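Hydrogenase maturation factor (Thermoanaerobacter tengcongensis, PDB 3VTH) probably catalyses the ATP-dependent transfer of a carbamoyl group from carbamoyl phosphate to the C-terminal cysteine of HypE during maturation of [NiFe]-hydrogenases. Local coordinates at residues Q13-G18 / G48-V53; V23-F28 / S73-D78. One frame throughout, in Å; residues are numbered along the deposited sequence. Where two conformers were deposited one is given.

Interaction 1 (Q13-G18 / G48-V53); sequences QINIFG and GLYIEV
Ile14 and Ile51 face each other as an antiparallel hydrogen-bonded pair, Ile14 N giving its hydrogen to Ile51 O at 2.8 Å, almost straight at 172°. The return bond from Ile51 N to Ile14 O is more bent, 140°. Ile16 and Leu49 repeat the exchange one pair further on. Above this ladder the branched ends mesh: Ile16 CD1 sits 4.0 Å from both Leu49 CD2 and Ile51 CD1, and Ile14 CD1 meets Val53 CG2 at 3.9 Å. On the other face a chi1 of -179° turns the Tyr50 ring away from its own backbone N, so that it runs alongside the Asn15 side chain and across the extended Gln13 chain, whose CG is 3.9 Å from Tyr50 CE2. The two strands are adjacent inner strands of the five-stranded sheet in the acylphosphatase-like alpha/beta sandwich. Its isoleucine-lined face is covered by helices 25-35 and 57-69, Phe25 and Val29 coming from the first, Phe63 and Ile67 from the second. The Tyr50 hydroxyl donates to Glu52 OE2 at 2.5 Å, while Lys88 and Tyr90 hold Glu52 OE1. Tyr43 stacks on the Tyr50 ring from the next strand. A serine in place of Tyr50 would probably deprive Glu52 OE2 of this donor and leave a gap beside Gln13 and Tyr43.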
loop_
_atom_site.group_PDB
_atom_site.type_symbol
_atom_site.label_atom_id
_atom_site.label_comp_id
_atom_site.label_asym_id
_atom_site.label_seq_id
_atom_site.Cartn_x
_atom_site.Cartn_y
_atom_site.Cartn_z
ATOM N N GLN A 13 15.658 -12.651 32.738
ATOM C CA GLN A 13 14.415 -12.096 32.220
ATOM C C GLN A 13 14.692 -11.624 30.803
ATOM O O GLN A 13 15.696 -10.952 30.562
ATOM C CB GLN A 13 13.941 -10.944 33.096
ATOM C CG GLN A 13 12.756 -10.180 32.538
ATOM C CD GLN A 13 12.603 -8.843 33.231
ATOM O OE1 GLN A 13 12.807 -8.738 34.442
ATOM N NE2 GLN A 13 12.262 -7.812 32.470
ATOM N N ILE A 14 13.812 -12.000 29.875
ATOM C CA ILE A 14 13.978 -11.701 28.455
ATOM C C ILE A 14 12.719 -11.007 27.914
ATOM O O ILE A 14 11.613 -11.526 28.042
ATOM C CB ILE A 14 14.295 -12.987 27.629
ATOM C CG1 ILE A 14 15.549 -13.694 28.176
ATOM C CG2 ILE A 14 14.486 -12.648 26.128
ATOM C CD1 ILE A 14 15.662 -15.178 27.799
ATOM N N ASN A 15 12.894 -9.829 27.329
ATOM C CA ASN A 15 11.789 -9.104 26.692
ATOM C C ASN A 15 12.060 -9.011 25.208
ATOM O O ASN A 15 13.175 -8.664 24.790
ATOM C CB ASN A 15 11.658 -7.697 27.272
ATOM C CG ASN A 15 11.244 -7.710 28.712
ATOM O OD1 ASN A 15 10.053 -7.742 29.025
ATOM N ND2 ASN A 15 12.217 -7.717 29.605
ATOM N N ILE A 16 11.049 -9.342 24.415
ATOM C CA ILE A 16 11.187 -9.329 22.970
ATOM C C ILE A 16 10.166 -8.344 22.393
ATOM O O ILE A 16 8.997 -8.348 22.795
ATOM C CB ILE A 16 11.007 -10.735 22.384
ATOM C CG1 ILE A 16 11.851 -11.752 23.190
ATOM C CG2 ILE A 16 11.314 -10.740 20.849
ATOM C CD1 ILE A 16 11.972 -13.099 22.572
ATOM N N PHE A 17 10.628 -7.499 21.472
ATOM C CA PHE A 17 9.834 -6.401 20.937
ATOM C C PHE A 17 9.719 -6.496 19.421
ATOM O O PHE A 17 10.627 -6.997 18.766
ATOM C CB PHE A 17 10.481 -5.051 21.299
ATOM C CG PHE A 17 10.699 -4.859 22.778
ATOM C CD1 PHE A 17 11.957 -5.020 23.336
ATOM C CD2 PHE A 17 9.638 -4.533 23.613
ATOM C CE1 PHE A 17 12.169 -4.841 24.718
ATOM C CE2 PHE A 17 9.827 -4.354 24.989
ATOM C CZ PHE A 17 11.099 -4.507 25.543
ATOM N N GLY A 18 8.625 -5.959 18.883
ATOM C CA GLY A 18 8.348 -5.968 17.443
ATOM C C GLY A 18 7.020 -6.653 17.184
ATOM O O GLY A 18 6.123 -6.628 18.028
ATOM N N GLY A 48 5.044 -6.430 24.294
ATOM C CA GLY A 48 5.542 -7.517 23.488
ATOM C C GLY A 48 5.468 -8.875 24.160
ATOM O O GLY A 48 4.387 -9.353 24.541
ATOM N N LEU A 49 6.632 -9.499 24.295
ATOM C CA LEU A 49 6.723 -10.818 24.885
ATOM C C LEU A 49 7.647 -10.753 26.088
ATOM O O LEU A 49 8.716 -10.140 26.024
ATOM C CB LEU A 49 7.207 -11.840 23.847
ATOM C CG LEU A 49 7.237 -13.295 24.335
ATOM C CD1 LEU A 49 5.845 -13.916 24.316
ATOM C CD2 LEU A 49 8.207 -14.094 23.505
ATOM N N TYR A 50 7.191 -11.336 27.188
ATOM C CA TYR A 50 7.936 -11.402 28.438
ATOM C C TYR A 50 8.266 -12.859 28.804
ATOM O O TYR A 50 7.384 -13.746 28.806
ATOM C CB TYR A 50 7.105 -10.764 29.545
ATOM C CG TYR A 50 7.758 -10.740 30.911
ATOM C CD1 TYR A 50 7.801 -11.880 31.705
ATOM C CD2 TYR A 50 8.311 -9.567 31.409
ATOM C CE1 TYR A 50 8.378 -11.848 32.979
ATOM C CE2 TYR A 50 8.901 -9.525 32.663
ATOM C CZ TYR A 50 8.926 -10.669 33.442
ATOM O OH TYR A 50 9.506 -10.618 34.678
ATOM N N ILE A 51 9.531 -13.095 29.138
ATOM C CA ILE A 51 10.028 -14.432 29.483
ATOM C C ILE A 51 10.876 -14.363 30.744
ATOM O O ILE A 51 11.677 -13.440 30.905
ATOM C CB ILE A 51 10.914 -15.028 28.354
ATOM C CG1 ILE A 51 10.150 -15.134 27.027
ATOM C CG2 ILE A 51 11.449 -16.422 28.741
ATOM C CD1 ILE A 51 11.069 -15.233 25.802
ATOM N N GLU A 52 10.680 -15.336 31.632
ATOM C CA GLU A 52 11.585 -15.598 32.756
ATOM C C GLU A 52 12.025 -17.053 32.635
ATOM O O GLU A 52 11.176 -17.954 32.584
ATOM C CB GLU A 52 10.873 -15.412 34.098
ATOM C CG GLU A 52 10.502 -13.968 34.434
ATOM C CD GLU A 52 9.891 -13.791 35.832
ATOM O OE1 GLU A 52 10.042 -14.688 36.693
ATOM O OE2 GLU A 52 9.256 -12.731 36.067
ATOM N N VAL A 53 13.335 -17.280 32.554
ATOM C CA VAL A 53 13.874 -18.650 32.501
ATOM C C VAL A 53 14.914 -18.844 33.592
ATOM O O VAL A 53 15.685 -17.925 33.886
ATOM C CB VAL A 53 14.485 -19.017 31.115
ATOM C CG1 VAL A 53 13.378 -19.303 30.093
ATOM C CG2 VAL A 53 15.414 -17.904 30.602
#

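Interaction 2 (V23-F28 / S73-D78); sequences VGFRPF and SLSVID. With PO4 (phosphate ion), chain E.
The phosphate-binding loop of the acylphosphatase domain, leading into helix 25-35, is braced here against the turn that enters strand 76-85. Val23 points toward Leu74 and Ser75, its CG1 lying 3.7 Å from Leu74 CB; its other methyl, CG2, lies between Ser75 CB and the phosphate. Next to it the edge of the Phe25 ring receives the end of Ile77, CD1 lying close to the ring plane and 3.7 Å from Phe25 CZ; the two side chains cross at about a right angle. A water joins the backbones, donating to Val23 O and accepting from Leu74 N at 2.9 Å, and Ser75 OG is tied back to Pro72 O. The loop's backbone N-H groups point at the bound phosphate, probably taken up from the crystallisation liquor. Phosphate O2 accepts from both Val23 N and Phe25 N, the latter at 2.8 Å, and O1 accepts from Gly24 N. Arg26 adds its own N and its side chain: NE reaches phosphate O4 at 2.8 Å with an angle of 163°, and NH2 reaches O3 at 2.8 Å. A bend at chi3 (-71°) curls the arginine back along the anion, which meets the guanidinium edge-on. Asp152 forms a salt bridge with NH1, so the arginine is held from a second direction. Gly24, with positive phi, is the N-cap, and the helix dipole would probably favour an anion here. Gly22 N gives the anion one more backbone bond. Together, these backbone N-H groups and an arginine predicted to be catalytic form the phosphate-binding loop characteristic of the acylphosphatase active site.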
loop_
_atom_site.group_PDB
_atom_site.type_symbol
_atom_site.label_atom_id
_atom_site.label_comp_id
_atom_site.label_asym_id
_atom_site.label_seq_id
_atom_site.Cartn_x
_atom_site.Cartn_y
_atom_site.Cartn_z
ATOM N N VAL A 23 1.915 -14.900 16.661
ATOM C CA VAL A 23 2.859 -15.558 15.757
ATOM C C VAL A 23 3.223 -16.935 16.310
ATOM O O VAL A 23 4.092 -17.620 15.781
ATOM C CB VAL A 23 4.134 -14.679 15.495
ATOM C CG1 VAL A 23 3.737 -13.292 14.972
ATOM C CG2 VAL A 23 4.988 -14.500 16.780
ATOM N N GLY A 24 2.545 -17.349 17.374
ATOM C CA GLY A 24 2.908 -18.597 18.060
ATOM C C GLY A 24 4.211 -18.494 18.833
ATOM O O GLY A 24 4.912 -19.498 19.023
ATOM N N PHE A 25 4.525 -17.295 19.317
ATOM C CA PHE A 25 5.721 -17.118 20.132
ATOM C C PHE A 25 5.625 -17.793 21.510
ATOM O O PHE A 25 6.609 -18.335 22.003
ATOM C CB PHE A 25 6.073 -15.640 20.274
ATOM C CG PHE A 25 7.512 -15.319 19.961
ATOM C CD1 PHE A 25 7.827 -14.229 19.148
ATOM C CD2 PHE A 25 8.553 -16.095 20.483
ATOM C CE1 PHE A 25 9.167 -13.901 18.863
ATOM C CE2 PHE A 25 9.900 -15.782 20.210
ATOM C CZ PHE A 25 10.205 -14.687 19.399
ATOM N N ARG A 26 4.453 -17.763 22.129
ATOM C CA ARG A 26 4.273 -18.429 23.422
ATOM C C ARG A 26 4.478 -19.945 23.329
ATOM O O ARG A 26 5.309 -20.472 24.061
ATOM C CB ARG A 26 2.952 -18.031 24.096
ATOM C CG ARG A 26 2.990 -16.582 24.642
ATOM C CD ARG A 26 1.626 -16.093 25.061
ATOM N NE ARG A 26 0.747 -15.856 23.901
ATOM C CZ ARG A 26 -0.525 -15.464 23.982
ATOM N NH1 ARG A 26 -1.095 -15.250 25.176
ATOM N NH2 ARG A 26 -1.227 -15.268 22.863
ATOM N N PRO A 27 3.783 -20.641 22.396
ATOM C CA PRO A 27 4.065 -22.081 22.282
ATOM C C PRO A 27 5.505 -22.413 21.857
ATOM O O PRO A 27 6.066 -23.389 22.353
ATOM C CB PRO A 27 3.058 -22.577 21.222
ATOM C CG PRO A 27 2.525 -21.348 20.554
ATOM C CD PRO A 27 2.599 -20.256 21.592
ATOM N N PHE A 28 6.081 -21.614 20.956
ATOM C CA PHE A 28 7.482 -21.753 20.569
ATOM C C PHE A 28 8.412 -21.700 21.810
ATOM O O PHE A 28 9.242 -22.579 22.009
ATOM C CB PHE A 28 7.847 -20.655 19.547
ATOM C CG PHE A 28 9.308 -20.625 19.160
ATOM C CD1 PHE A 28 10.098 -19.536 19.485
ATOM C CD2 PHE A 28 9.886 -21.688 18.477
ATOM C CE1 PHE A 28 11.454 -19.494 19.137
ATOM C CE2 PHE A 28 11.245 -21.659 18.125
ATOM C CZ PHE A 28 12.023 -20.549 18.451
ATOM N N SER A 73 7.825 -17.830 12.162
ATOM C CA SER A 73 7.772 -17.388 10.764
ATOM C C SER A 73 7.163 -15.995 10.559
ATOM O O SER A 73 7.594 -15.239 9.673
ATOM C CB SER A 73 6.957 -18.412 9.960
ATOM O OG SER A 73 6.865 -18.028 8.604
ATOM N N LEU A 74 6.150 -15.668 11.358
ATOM C CA LEU A 74 5.457 -14.377 11.211
ATOM C C LEU A 74 6.018 -13.267 12.099
ATOM O O LEU A 74 5.568 -12.124 12.009
ATOM C CB LEU A 74 3.962 -14.540 11.482
ATOM C CG LEU A 74 3.136 -15.446 10.566
ATOM C CD1 LEU A 74 1.653 -15.339 11.009
ATOM C CD2 LEU A 74 3.301 -15.094 9.075
ATOM N N SER A 75 6.971 -13.603 12.966
ATOM C CA SER A 75 7.564 -12.608 13.852
ATOM C C SER A 75 8.401 -11.599 13.052
ATOM O O SER A 75 8.975 -11.929 12.014
ATOM C CB SER A 75 8.387 -13.261 14.987
ATOM O OG SER A 75 9.642 -13.754 14.517
ATOM N N VAL A 76 8.399 -10.347 13.499
ATOM C CA VAL A 76 9.332 -9.358 12.996
ATOM C C VAL A 76 9.930 -8.746 14.263
ATOM O O VAL A 76 9.405 -7.772 14.792
ATOM C CB VAL A 76 8.655 -8.277 12.117
ATOM C CG1 VAL A 76 9.695 -7.264 11.593
ATOM C CG2 VAL A 76 7.865 -8.925 10.939
ATOM N N ILE A 77 11.008 -9.355 14.741
ATOM C CA ILE A 77 11.669 -8.951 15.972
ATOM C C ILE A 77 12.560 -7.744 15.735
ATOM O O ILE A 77 13.409 -7.761 14.838
ATOM C CB ILE A 77 12.532 -10.109 16.541
ATOM C CG1 ILE A 77 11.648 -11.318 16.892
ATOM C CG2 ILE A 77 13.385 -9.627 17.748
ATOM C CD1 ILE A 77 12.449 -12.584 17.261
ATOM N N ASP A 78 12.371 -6.684 16.522
ATOM C CA ASP A 78 13.217 -5.492 16.440
ATOM C C ASP A 78 14.228 -5.393 17.597
ATOM O O ASP A 78 15.246 -4.742 17.475
ATOM C CB ASP A 78 12.347 -4.229 16.376
ATOM C CG ASP A 78 11.461 -4.193 15.145
ATOM O OD1 ASP A 78 11.971 -4.442 14.030
ATOM O OD2 ASP A 78 10.249 -3.920 15.295
HETATM P P PO4 E . 1.342 -15.762 20.277
HETATM O O1 PO4 E . 0.591 -16.446 19.167
HETATM O O2 PO4 E . 2.661 -15.233 19.771
HETATM O O3 PO4 E . 0.525 -14.595 20.755
HETATM O O4 PO4 E . 1.596 -16.742 21.406
HETATM O O HOH W 1 4.679 -17.464 13.015
#

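How the interactions relate
Both interactions lie in the acylphosphatase-like domain and are largely buried, yet they differ in kind. Interaction 1 joins two adjacent inner strands of the sheet through regular backbone bonds, with aliphatic packing on one face and polar and aromatic groups on the other. Interaction 2 sets the loop and first turn of helix 25-35 against the approach to edge strand 76-85; its contacts across the segments are apolar or water-mediated, while backbone N-H groups of the loop and Arg26 NE and NH2 hydrogen-bond to phosphate. They touch where Leu49 CD2 lies 3.6 Å from Phe25 CD2, and Ile16 meets Ile77 on the same face. Phe17 O and Asp78 N probably hydrogen-bond, linking strands 10-17 and 76-85.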